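Side-chain contacts in type IV pilus assembly protein PilF (Thermus thermophilus HB8, PDB 5OIU), which is a hexameric AAA+-type ATPase that powers assembly of type IV pili, probably by converting ATP binding and hydrolysis into movements of its domains: residues H28-Q33 against Q37-I42; F131-E136 against L334-D339; K135-I138 against I144-I147; T225-T230 against P262-A267; T245-Q250 against E353-A358. One frame throughout, in Å; residues are numbered along the deposited sequence.

Interaction 1 of 5, residues H28-Q33 against Q37-I42; sequences HIEPRQ and QVRLRI
In the beta hairpin of strands 26-31 and 36-42, His28 and Arg39 form one antiparallel hydrogen-bonded pair, with His28 N 2.8 Å from Arg39 O, and Glu30 and Gln37 form the next. The side chains of these four residues share one face of the sheet, where Glu30, Arg32 and Arg39 make a salt-bridge network. Glu30 OE1 lies 2.6 Å from Arg39 NH1, but the N-H points poorly at it (122°), so the hydrogen bond within this salt bridge is weak; the carboxylate and guanidinium planes stand 84° apart. Glu30 OE2 has a longer, weak bond to Arg32 NH1 at 3.5 Å, and OE1 is also met by Lys106 and by Asn188 of the second subunit. The hairpin belongs to the antiparallel N-terminal sheet, with Ile29 and Val38 on the face that carries helices 57-67 and 6-22. Beyond the end of strand 26-31, the Arg32 guanidinium lays one face on Gln37 CB, which sits 3.3 Å above its plane. A bend at chi2 (98°) turns the Gln37 amide so that NE2 reaches Val38 O, while OE1 is 3.0 Å from Arg32 NH2, a weak bond. The polar face meets the second subunit: His28 NE2 and Arg41 NE reach Asp211 there, and Arg39 NH2 donates to Lys171 O of that subunit.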
# COMPACT_ATOMS: atom_id res chain seq x y z
N HIS C 28 -29.98 23.48 25.61
CA HIS C 28 -30.56 22.48 24.72
C HIS C 28 -31.73 23.07 23.95
O HIS C 28 -32.69 23.56 24.56
CB HIS C 28 -31.08 21.26 25.49
CG HIS C 28 -30.01 20.53 26.24
ND1 HIS C 28 -29.76 19.19 26.04
CD2 HIS C 28 -29.15 20.94 27.20
CE1 HIS C 28 -28.79 18.80 26.84
NE2 HIS C 28 -28.40 19.85 27.56
N ILE C 29 -31.67 22.98 22.61
CA ILE C 29 -32.73 23.44 21.72
C ILE C 29 -33.30 22.21 21.02
O ILE C 29 -32.75 21.75 20.01
CB ILE C 29 -32.23 24.50 20.73
CG1 ILE C 29 -31.66 25.68 21.53
CG2 ILE C 29 -33.35 24.97 19.82
CD1 ILE C 29 -31.34 26.92 20.71
N GLU C 30 -34.39 21.66 21.56
CA GLU C 30 -34.94 20.39 21.12
C GLU C 30 -36.21 20.58 20.30
O GLU C 30 -37.24 20.98 20.85
CB GLU C 30 -35.26 19.48 22.31
CG GLU C 30 -34.28 19.52 23.48
CD GLU C 30 -34.47 18.34 24.42
OE1 GLU C 30 -33.47 17.84 24.98
OE2 GLU C 30 -35.64 17.89 24.59
N PRO C 31 -36.22 20.21 19.02
CA PRO C 31 -37.50 20.06 18.32
C PRO C 31 -38.28 18.88 18.89
O PRO C 31 -37.72 17.81 19.12
CB PRO C 31 -37.07 19.82 16.86
CG PRO C 31 -35.76 19.14 16.99
CD PRO C 31 -35.08 19.72 18.22
N ARG C 32 -39.56 19.10 19.16
CA ARG C 32 -40.48 18.06 19.61
C ARG C 32 -41.59 17.90 18.57
O ARG C 32 -41.50 18.41 17.45
CB ARG C 32 -41.02 18.40 21.01
CG ARG C 32 -40.06 18.05 22.15
CD ARG C 32 -40.46 18.65 23.51
NE ARG C 32 -39.35 18.58 24.47
CZ ARG C 32 -39.40 19.04 25.73
NH1 ARG C 32 -38.33 18.94 26.52
NH2 ARG C 32 -40.51 19.60 26.19
N GLN C 33 -42.65 17.17 18.93
CA GLN C 33 -43.68 16.86 17.94
C GLN C 33 -44.44 18.12 17.52
O GLN C 33 -44.66 18.35 16.33
CB GLN C 33 -44.64 15.82 18.50
CG GLN C 33 -45.60 15.23 17.50
CD GLN C 33 -46.42 14.12 18.12
OE1 GLN C 33 -46.93 14.27 19.23
NE2 GLN C 33 -46.52 12.98 17.43
N GLN C 37 -38.71 22.99 22.36
CA GLN C 37 -38.46 23.33 23.75
C GLN C 37 -37.00 23.72 23.92
O GLN C 37 -36.11 23.10 23.32
CB GLN C 37 -38.83 22.17 24.68
CG GLN C 37 -38.18 22.27 26.08
CD GLN C 37 -39.11 22.85 27.15
OE1 GLN C 37 -40.03 22.18 27.62
NE2 GLN C 37 -38.86 24.11 27.54
N VAL C 38 -36.77 24.76 24.70
CA VAL C 38 -35.43 25.21 25.08
C VAL C 38 -35.25 24.88 26.55
O VAL C 38 -36.09 25.24 27.38
CB VAL C 38 -35.25 26.71 24.81
CG1 VAL C 38 -33.89 27.22 25.30
CG2 VAL C 38 -35.42 26.98 23.34
N ARG C 39 -34.18 24.17 26.88
CA ARG C 39 -33.87 23.82 28.25
C ARG C 39 -32.47 24.33 28.59
O ARG C 39 -31.60 24.42 27.72
CB ARG C 39 -33.95 22.31 28.49
CG ARG C 39 -35.32 21.67 28.18
CD ARG C 39 -35.18 20.22 27.64
NE ARG C 39 -35.14 19.21 28.71
CZ ARG C 39 -34.86 17.92 28.52
NH1 ARG C 39 -34.60 17.46 27.30
NH2 ARG C 39 -34.84 17.08 29.55
N LEU C 40 -32.27 24.66 29.87
CA LEU C 40 -30.97 25.05 30.42
C LEU C 40 -30.59 24.04 31.49
O LEU C 40 -31.43 23.70 32.33
CB LEU C 40 -31.02 26.46 31.04
CG LEU C 40 -31.44 27.68 30.19
CD1 LEU C 40 -31.34 29.00 30.97
CD2 LEU C 40 -30.62 27.78 28.91
N ARG C 41 -29.34 23.55 31.47
CA ARG C 41 -28.84 22.81 32.63
C ARG C 41 -28.30 23.79 33.69
O ARG C 41 -27.30 24.50 33.46
CB ARG C 41 -27.77 21.79 32.25
CG ARG C 41 -27.66 20.69 33.32
CD ARG C 41 -26.61 19.61 33.03
NE ARG C 41 -26.96 18.79 31.86
CZ ARG C 41 -27.71 17.70 31.92
NH1 ARG C 41 -28.19 17.29 33.09
NH2 ARG C 41 -27.96 17.00 30.81
N ILE C 42 -28.96 23.82 34.85
CA ILE C 42 -28.55 24.61 36.01
C ILE C 42 -28.31 23.65 37.17
O ILE C 42 -29.18 22.84 37.50
CB ILE C 42 -29.63 25.65 36.39
CG1 ILE C 42 -29.62 26.81 35.39
CG2 ILE C 42 -29.46 26.12 37.83
CD1 ILE C 42 -31.00 27.40 35.18

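Interaction 2 of 5, residues F131-E136 against L334-D339; sequences FERFKE and LLVVDD
Leu334 meets Phe134 by a single methyl group and at the backbone, not at the ring. Its CD2 stands 3.5 Å from Phe134 N and 3.7 Å from Phe134 CB, and it also reaches Arg133 C at 3.8 Å, so this methyl group sits against the turn of helix where Arg133 joins Phe134. Leu334 has CG opposite its own backbone N (chi1 175°), which carries the branch off the strand toward the helix. Phe134 offers only its CB to Leu334; its ring stacks with Phe126 instead. The second half of the contact is of another kind. Arg133 and Val336 run obliquely across each other, and the arginine chain, bent at chi2 and chi3, brings its guanidinium beside Val336, the last residue of the strand. There Val336 CG2 lies at the guanidinium edge, 3.9 Å from Arg133 NH2 and 4.0 Å from Arg133 NE, so the valine packs against the rim of the charged group and not on its flat side. Asp338, whose OD1 caps Ile341 N at the start of helix 339-347, does not pair with this arginine: Arg133 NH2 and Asp338 OD2 are 6.7 Å apart. No hydrogen bond joins the two segments, and the short axes approach to 9.6 Å at 53°. This is a helix laid across the outermost strand of a mixed sheet: helix 128-138 covers strand 328-336, which runs antiparallel beside strand 269-281 in the P-loop ATPase domain.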
# COMPACT_ATOMS: atom_id res chain seq x y z
N PHE C 131 8.16 15.72 32.10
CA PHE C 131 8.35 17.16 32.00
C PHE C 131 9.77 17.54 31.61
O PHE C 131 9.97 18.58 30.99
CB PHE C 131 8.00 17.83 33.33
CG PHE C 131 8.31 19.30 33.35
CD1 PHE C 131 7.48 20.21 32.71
CD2 PHE C 131 9.43 19.78 34.02
CE1 PHE C 131 7.76 21.57 32.74
CE2 PHE C 131 9.72 21.14 34.05
CZ PHE C 131 8.88 22.04 33.42
N GLU C 132 10.76 16.73 31.98
CA GLU C 132 12.14 17.05 31.63
C GLU C 132 12.43 16.75 30.16
O GLU C 132 13.18 17.49 29.51
CB GLU C 132 13.11 16.28 32.53
CG GLU C 132 12.92 16.54 34.01
CD GLU C 132 13.12 18.01 34.39
OE1 GLU C 132 13.80 18.75 33.64
OE2 GLU C 132 12.59 18.43 35.45
N ARG C 133 11.85 15.69 29.62
CA ARG C 133 12.01 15.46 28.20
C ARG C 133 11.19 16.47 27.40
O ARG C 133 11.59 16.84 26.29
CB ARG C 133 11.66 14.00 27.87
CG ARG C 133 12.33 13.00 28.84
CD ARG C 133 12.76 11.68 28.20
NE ARG C 133 11.90 11.27 27.08
CZ ARG C 133 11.64 10.01 26.74
NH1 ARG C 133 12.17 9.00 27.43
NH2 ARG C 133 10.82 9.75 25.70
N PHE C 134 10.12 17.00 27.99
CA PHE C 134 9.29 18.00 27.32
C PHE C 134 10.02 19.32 27.17
O PHE C 134 10.03 19.92 26.09
CB PHE C 134 8.00 18.18 28.11
CG PHE C 134 7.14 19.33 27.64
CD1 PHE C 134 6.49 19.27 26.42
CD2 PHE C 134 6.96 20.46 28.44
CE1 PHE C 134 5.69 20.32 26.00
CE2 PHE C 134 6.16 21.51 28.01
CZ PHE C 134 5.52 21.44 26.80
N LYS C 135 10.61 19.81 28.28
CA LYS C 135 11.48 20.99 28.24
C LYS C 135 12.58 20.82 27.20
O LYS C 135 12.93 21.76 26.47
CB LYS C 135 12.12 21.21 29.62
CG LYS C 135 11.40 22.16 30.55
CD LYS C 135 12.16 22.26 31.89
CE LYS C 135 13.61 22.71 31.71
NZ LYS C 135 14.38 22.66 32.98
N GLU C 136 13.14 19.63 27.13
CA GLU C 136 14.22 19.39 26.20
C GLU C 136 13.73 19.43 24.76
O GLU C 136 14.45 19.91 23.88
CB GLU C 136 14.87 18.06 26.57
CG GLU C 136 15.85 17.52 25.57
CD GLU C 136 16.46 16.23 26.07
OE1 GLU C 136 16.19 15.90 27.26
OE2 GLU C 136 17.20 15.58 25.29
N LEU C 334 4.10 11.75 25.30
CA LEU C 334 5.17 12.54 24.67
C LEU C 334 6.12 11.63 23.91
O LEU C 334 6.98 10.97 24.50
CB LEU C 334 5.94 13.38 25.69
CG LEU C 334 7.15 14.15 25.13
CD1 LEU C 334 6.80 15.07 23.96
CD2 LEU C 334 7.88 14.96 26.22
N LEU C 335 5.97 11.63 22.59
CA LEU C 335 6.82 10.87 21.68
C LEU C 335 7.99 11.77 21.28
O LEU C 335 7.81 12.70 20.48
CB LEU C 335 6.03 10.41 20.46
CG LEU C 335 6.64 9.37 19.54
CD1 LEU C 335 5.57 8.73 18.69
CD2 LEU C 335 7.71 9.97 18.64
N VAL C 336 9.17 11.48 21.83
CA VAL C 336 10.41 12.18 21.50
C VAL C 336 11.15 11.37 20.45
O VAL C 336 11.45 10.18 20.66
CB VAL C 336 11.28 12.42 22.75
CG1 VAL C 336 12.53 13.20 22.38
CG2 VAL C 336 10.51 13.16 23.81
N VAL C 337 11.46 12.00 19.33
CA VAL C 337 12.00 11.31 18.16
C VAL C 337 13.50 11.12 18.32
O VAL C 337 14.24 12.08 18.56
CB VAL C 337 11.67 12.11 16.89
CG1 VAL C 337 12.34 11.49 15.67
CG2 VAL C 337 10.17 12.21 16.71
N ASP C 338 13.97 9.87 18.16
CA ASP C 338 15.39 9.56 18.14
C ASP C 338 15.75 8.86 16.84
O ASP C 338 14.95 8.83 15.89
CB ASP C 338 15.80 8.70 19.34
CG ASP C 338 14.91 7.48 19.50
OD1 ASP C 338 14.73 6.72 18.51
OD2 ASP C 338 14.40 7.29 20.63
N ASP C 339 16.97 8.32 16.78
CA ASP C 339 17.43 7.69 15.55
C ASP C 339 16.54 6.52 15.17
O ASP C 339 16.22 6.32 13.99
CB ASP C 339 18.87 7.20 15.70
CG ASP C 339 19.71 8.14 16.53
OD1 ASP C 339 20.12 9.19 15.98
OD2 ASP C 339 19.95 7.83 17.72

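Interaction 3 of 5, residues K135-I138 against I144-I147; sequences KEVI and IFLI
Val137 and Ile138 close on the ring of Phe145 in two different ways, and the tight part of the contact is confined to these three residues, with no hydrogen bond between the segments. Val137 CG1 sits over one face of the ring, 4.0 Å from its centroid and 18° off the normal, a CH-pi contact. Its nearest ring atom is Phe145 CD1 at 3.8 Å, so the methyl group is shifted toward the rim. Ile138 CG2 approaches the ring obliquely, 3.7 Å from Phe145 CE2. In Ile138 the CG1 branch takes the crowded position between backbone N and carbonyl carbon (chi1 67°) and leads away from the strand, which leaves CG2 to do the touching. Phe145 belongs to strand 143-148, an inner strand of the mixed sheet of a P-loop NTPase; the chain runs from it straight into the Walker A loop, and Thr151 to Phe157, in that loop and the first turn of helix 155-166, line the ATP pocket. Ile162 of the same helix touches both Ile138 and Phe145, while Ile270 and Leu273 bring in the adjoining strand 269-281. Just before Val137, helix 128-138 turns to solvent. Glu136 is exposed and Lys135 partly so, and both side chains stay more than 9 Å from the nearest atoms of the strand segment.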
# COMPACT_ATOMS: atom_id res chain seq x y z
N LYS C 135 10.61 19.81 28.28
CA LYS C 135 11.48 20.99 28.24
C LYS C 135 12.58 20.82 27.20
O LYS C 135 12.93 21.76 26.47
CB LYS C 135 12.12 21.21 29.62
CG LYS C 135 11.40 22.16 30.55
CD LYS C 135 12.16 22.26 31.89
CE LYS C 135 13.61 22.71 31.71
NZ LYS C 135 14.38 22.66 32.98
N GLU C 136 13.14 19.63 27.13
CA GLU C 136 14.22 19.39 26.20
C GLU C 136 13.73 19.43 24.76
O GLU C 136 14.45 19.91 23.88
CB GLU C 136 14.87 18.06 26.57
CG GLU C 136 15.85 17.52 25.57
CD GLU C 136 16.46 16.23 26.07
OE1 GLU C 136 16.19 15.90 27.26
OE2 GLU C 136 17.20 15.58 25.29
N VAL C 137 12.51 18.98 24.48
CA VAL C 137 12.00 19.07 23.11
C VAL C 137 11.82 20.52 22.69
O VAL C 137 12.29 20.93 21.62
CB VAL C 137 10.68 18.28 22.97
CG1 VAL C 137 10.12 18.46 21.56
CG2 VAL C 137 10.92 16.83 23.25
N ILE C 138 11.16 21.33 23.52
CA ILE C 138 10.86 22.70 23.13
C ILE C 138 12.07 23.62 23.16
O ILE C 138 12.00 24.74 22.64
CB ILE C 138 9.75 23.30 24.01
CG1 ILE C 138 10.23 23.48 25.46
CG2 ILE C 138 8.48 22.44 23.93
CD1 ILE C 138 9.19 24.17 26.34
N ILE C 144 9.96 20.68 13.88
CA ILE C 144 8.52 20.82 14.06
C ILE C 144 8.10 19.95 15.23
O ILE C 144 8.42 18.76 15.29
CB ILE C 144 7.74 20.47 12.78
CG1 ILE C 144 6.24 20.61 13.00
CG2 ILE C 144 8.12 19.09 12.23
CD1 ILE C 144 5.52 21.06 11.74
N PHE C 145 7.43 20.57 16.19
CA PHE C 145 6.91 19.90 17.37
C PHE C 145 5.39 19.93 17.26
O PHE C 145 4.81 21.01 17.11
CB PHE C 145 7.41 20.60 18.64
CG PHE C 145 6.86 20.03 19.88
CD1 PHE C 145 6.70 18.67 20.02
CD2 PHE C 145 6.50 20.87 20.93
CE1 PHE C 145 6.17 18.14 21.16
CE2 PHE C 145 5.98 20.34 22.09
CZ PHE C 145 5.82 18.98 22.21
N LEU C 146 4.77 18.76 17.25
CA LEU C 146 3.34 18.64 16.98
C LEU C 146 2.59 18.45 18.28
O LEU C 146 2.94 17.57 19.08
CB LEU C 146 3.04 17.47 16.04
CG LEU C 146 3.53 17.57 14.61
CD1 LEU C 146 3.09 16.34 13.82
CD2 LEU C 146 3.03 18.87 13.98
N ILE C 147 1.57 19.28 18.51
CA ILE C 147 0.66 19.13 19.64
C ILE C 147 -0.63 18.54 19.11
O ILE C 147 -1.24 19.08 18.17
CB ILE C 147 0.37 20.47 20.35
CG1 ILE C 147 1.64 21.28 20.59
CG2 ILE C 147 -0.46 20.20 21.62
CD1 ILE C 147 2.65 20.61 21.46

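Interaction 4 of 5, residues T225-T230 against P262-A267; sequences TAKIAT and PFNISA
The carboxamide of Asn264 is the flat group of this contact, and Lys227 does not stack on it: the two side chains cross at about a right angle, and Lys227 NZ comes at the amide's edge, near its plane, on the side of CB. Lys227 NZ is 3.6 Å from Asn264 CB and 3.7 Å from Asn264 CG. Which end of this amide is nitrogen and which oxygen is doubtful, so the nature of the polar approach stays open. Bends at chi2 (-75°) and chi4 bring the lysine nitrogen to Asn264. The setting is a helix-helix junction in the P-loop ATPase domain, where helix 223-235 meets the short helix 262-268; the axes of the two segments approach to 10.7 Å at 46°, and 142 Å² is buried between them. Thr230 touches by its methyl group: CG2 lies 3.5 Å from the backbone Asn264 O and 4.1 Å from Asn264 CB. Val260, in the loop just before helix 262-268, touches both Thr230 and Ile265, and Leu234, one turn further along helix 223-235, packs on Asn264 and Ala267. Phe263 and Ala267 also touch the third subunit, at its Glu257 and Arg254. The first torsion of Thr230 puts CG2 opposite its own backbone N and turns the hydroxyl back to its own helix. There Ala226 O accepts twice, from Thr230 OG1 at 2.8 Å and from Thr230 N at 3.0 Å, the two donors reaching it from opposite faces of the carbonyl plane.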
# COMPACT_ATOMS: atom_id res chain seq x y z
N THR C 225 -0.18 23.16 3.61
CA THR C 225 0.27 23.66 4.91
C THR C 225 1.21 22.68 5.59
O THR C 225 2.24 23.09 6.14
CB THR C 225 -0.94 23.95 5.82
OG1 THR C 225 -1.72 25.02 5.26
CG2 THR C 225 -0.48 24.31 7.22
N ALA C 226 0.89 21.39 5.56
CA ALA C 226 1.78 20.40 6.14
C ALA C 226 3.14 20.42 5.45
O ALA C 226 4.19 20.27 6.10
CB ALA C 226 1.17 19.00 6.07
N LYS C 227 3.16 20.61 4.14
CA LYS C 227 4.44 20.57 3.44
C LYS C 227 5.25 21.83 3.73
O LYS C 227 6.44 21.75 4.02
CB LYS C 227 4.22 20.35 1.94
CG LYS C 227 4.58 18.93 1.45
CD LYS C 227 6.14 18.70 1.35
CE LYS C 227 6.55 17.21 1.18
NZ LYS C 227 7.80 16.85 1.92
N ILE C 228 4.61 23.01 3.71
CA ILE C 228 5.34 24.24 4.04
C ILE C 228 5.81 24.22 5.49
O ILE C 228 6.93 24.64 5.80
CB ILE C 228 4.49 25.48 3.74
CG1 ILE C 228 4.19 25.58 2.25
CG2 ILE C 228 5.18 26.73 4.22
CD1 ILE C 228 3.10 26.53 1.93
N ALA C 229 4.98 23.73 6.41
CA ALA C 229 5.41 23.68 7.80
C ALA C 229 6.59 22.74 7.98
O ALA C 229 7.53 23.07 8.71
CB ALA C 229 4.24 23.27 8.70
N THR C 230 6.59 21.59 7.30
CA THR C 230 7.74 20.69 7.39
C THR C 230 8.97 21.32 6.75
O THR C 230 10.08 21.21 7.28
CB THR C 230 7.44 19.34 6.73
OG1 THR C 230 6.23 18.80 7.26
CG2 THR C 230 8.56 18.35 6.99
N PRO C 262 8.12 10.97 3.71
CA PRO C 262 8.67 10.37 4.93
C PRO C 262 10.09 10.82 5.24
O PRO C 262 10.45 10.97 6.42
CB PRO C 262 8.60 8.86 4.65
CG PRO C 262 7.48 8.74 3.64
CD PRO C 262 7.55 9.96 2.79
N PHE C 263 10.93 11.06 4.23
CA PHE C 263 12.28 11.50 4.56
C PHE C 263 12.26 12.92 5.11
O PHE C 263 13.01 13.24 6.04
CB PHE C 263 13.24 11.33 3.36
CG PHE C 263 12.95 12.21 2.16
CD1 PHE C 263 13.34 13.55 2.14
CD2 PHE C 263 12.38 11.68 1.02
CE1 PHE C 263 13.12 14.35 1.01
CE2 PHE C 263 12.15 12.47 -0.10
CZ PHE C 263 12.53 13.81 -0.10
N ASN C 264 11.37 13.77 4.59
CA ASN C 264 11.21 15.10 5.19
C ASN C 264 10.57 15.03 6.58
O ASN C 264 10.91 15.83 7.45
CB ASN C 264 10.42 16.00 4.23
CG ASN C 264 11.29 16.55 3.08
OD1 ASN C 264 12.52 16.48 3.12
ND2 ASN C 264 10.64 17.09 2.05
N ILE C 265 9.68 14.06 6.82
CA ILE C 265 9.14 13.88 8.17
C ILE C 265 10.25 13.46 9.13
O ILE C 265 10.37 13.98 10.24
CB ILE C 265 7.99 12.86 8.17
CG1 ILE C 265 6.88 13.32 7.22
CG2 ILE C 265 7.45 12.64 9.55
CD1 ILE C 265 5.68 12.37 7.16
N SER C 266 11.09 12.51 8.70
CA SER C 266 12.14 12.00 9.57
C SER C 266 13.14 13.10 9.93
O SER C 266 13.62 13.16 11.07
CB SER C 266 12.85 10.83 8.89
OG SER C 266 13.72 10.18 9.81
N ALA C 267 13.44 13.98 8.98
CA ALA C 267 14.47 14.99 9.18
C ALA C 267 14.02 16.15 10.07
O ALA C 267 14.87 16.84 10.63
CB ALA C 267 14.93 15.53 7.82

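Interaction 5 of 5, residues T245-Q250 against E353-A358; sequences TNDAAQ and EIKEIA
The carboxylate of Asp247 is held by both oxygens. OD1 receives Lys355 NZ at 2.6 Å in a salt bridge, the ammonium coming from above the carboxylate plane, 51° out of it. OD2 accepts from Gln250 N at 3.0 Å on its anti side, the capping bond of an aspartate at the N-cap of helix 248-257. With one oxygen tied to its own helix and the other to a lysine from helix 351-360, the group has little freedom to rotate. Asp247 OD1 also lies close to Glu333 OE1, a pair of like charges that Lys355 probably helps to offset. Beside the ion pair the contact is apolar and small. Ala249 CB rests 4.0 Å from Lys355 CB and 4.1 Å from Ile354 CG2, and the short alanine lets the backbones come near, with Ala249 CA and Lys355 CA 5.5 Å apart. Thr245 OG1 donates to Asp247 O at 2.9 Å and also bonds to Thr148 OG1, tying the loop before the helix to the end of strand 143-148. Leu335 of strand 328-336 packs against Ala248, Ala249, Ile354 and Ala358, so that both helices rest on this edge strand of the mixed sheet.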
# COMPACT_ATOMS: atom_id res chain seq x y z
N THR C 245 -5.24 14.18 15.76
CA THR C 245 -5.14 12.73 15.81
C THR C 245 -5.44 12.32 17.24
O THR C 245 -5.40 13.15 18.16
CB THR C 245 -3.74 12.21 15.43
OG1 THR C 245 -2.80 12.57 16.45
CG2 THR C 245 -3.29 12.77 14.09
N ASN C 246 -5.71 11.04 17.46
CA ASN C 246 -6.05 10.62 18.80
C ASN C 246 -4.88 9.95 19.52
O ASN C 246 -5.07 9.34 20.58
CB ASN C 246 -7.29 9.72 18.75
CG ASN C 246 -8.57 10.52 18.97
OD1 ASN C 246 -8.87 11.43 18.20
ND2 ASN C 246 -9.30 10.22 20.06
N ASP C 247 -3.67 10.13 19.02
CA ASP C 247 -2.54 9.35 19.48
C ASP C 247 -1.28 9.99 18.90
O ASP C 247 -1.32 10.53 17.80
CB ASP C 247 -2.72 7.90 19.01
CG ASP C 247 -1.47 7.07 19.14
OD1 ASP C 247 -1.13 6.68 20.28
OD2 ASP C 247 -0.86 6.79 18.10
N ALA C 248 -0.19 9.94 19.66
CA ALA C 248 1.01 10.65 19.24
C ALA C 248 1.62 10.03 17.99
O ALA C 248 1.86 10.72 16.99
CB ALA C 248 2.04 10.66 20.37
N ALA C 249 1.88 8.72 18.02
CA ALA C 249 2.45 8.05 16.86
C ALA C 249 1.61 8.31 15.62
O ALA C 249 2.14 8.51 14.52
CB ALA C 249 2.56 6.55 17.14
N GLN C 250 0.29 8.36 15.80
CA GLN C 250 -0.62 8.60 14.69
C GLN C 250 -0.29 9.89 13.94
O GLN C 250 -0.52 10.00 12.74
CB GLN C 250 -2.06 8.61 15.22
CG GLN C 250 -3.12 8.08 14.26
CD GLN C 250 -3.04 6.58 14.05
OE1 GLN C 250 -3.12 5.81 15.01
NE2 GLN C 250 -2.88 6.16 12.78
N GLU C 353 3.53 0.33 15.21
CA GLU C 353 4.92 -0.10 15.40
C GLU C 353 5.76 1.02 16.01
O GLU C 353 6.47 0.81 17.00
CB GLU C 353 5.50 -0.57 14.07
CG GLU C 353 4.62 -1.65 13.46
CD GLU C 353 5.15 -2.23 12.17
OE1 GLU C 353 4.96 -1.60 11.10
OE2 GLU C 353 5.75 -3.32 12.24
N ILE C 354 5.65 2.22 15.44
CA ILE C 354 6.32 3.37 16.04
C ILE C 354 5.97 3.48 17.51
O ILE C 354 6.84 3.71 18.35
CB ILE C 354 5.96 4.66 15.28
CG1 ILE C 354 6.50 4.60 13.84
CG2 ILE C 354 6.49 5.87 16.03
CD1 ILE C 354 5.87 5.61 12.93
N LYS C 355 4.69 3.27 17.83
CA LYS C 355 4.22 3.38 19.20
C LYS C 355 4.92 2.38 20.12
O LYS C 355 5.30 2.73 21.24
CB LYS C 355 2.70 3.20 19.28
CG LYS C 355 2.06 3.82 20.55
CD LYS C 355 0.83 3.06 20.99
CE LYS C 355 -0.10 3.91 21.88
NZ LYS C 355 -1.39 4.24 21.18
N GLU C 356 5.09 1.14 19.66
CA GLU C 356 5.77 0.17 20.51
C GLU C 356 7.28 0.45 20.57
O GLU C 356 7.89 0.25 21.63
CB GLU C 356 5.48 -1.25 20.03
CG GLU C 356 4.04 -1.74 20.40
CD GLU C 356 3.56 -1.28 21.81
OE1 GLU C 356 4.22 -1.67 22.82
OE2 GLU C 356 2.53 -0.55 21.91
N ILE C 357 7.88 0.93 19.48
CA ILE C 357 9.27 1.38 19.56
C ILE C 357 9.40 2.52 20.56
O ILE C 357 10.27 2.50 21.45
CB ILE C 357 9.80 1.82 18.18
CG1 ILE C 357 9.99 0.63 17.24
CG2 ILE C 357 11.12 2.56 18.37
CD1 ILE C 357 9.74 0.98 15.79
N ALA C 358 8.55 3.55 20.44
CA ALA C 358 8.65 4.68 21.36
C ALA C 358 8.39 4.26 22.79
O ALA C 358 8.97 4.83 23.72
CB ALA C 358 7.67 5.80 20.96

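How the interactions relate
Interaction 1 stands apart: its centre is more than 40 Å from each of the others, in the N-terminal sheet, and its polar face is completed by another subunit. The other four belong to the ATPase domain. Interactions 2 and 3 share helix 128-138, and meet where Val336 packs on Val137 and Phe134 on Phe145; interaction 3 is fully buried and apolar, interaction 2 partly open with an arginine at its rim. Strand 328-336 has Leu334 and Val336 in interaction 2, while Leu335 between them packs against interaction 5, a buried contact with an ion pair. Interaction 4, partly buried and with a lysine at its rim, adjoins interaction 3 through Ile144 and Ala229.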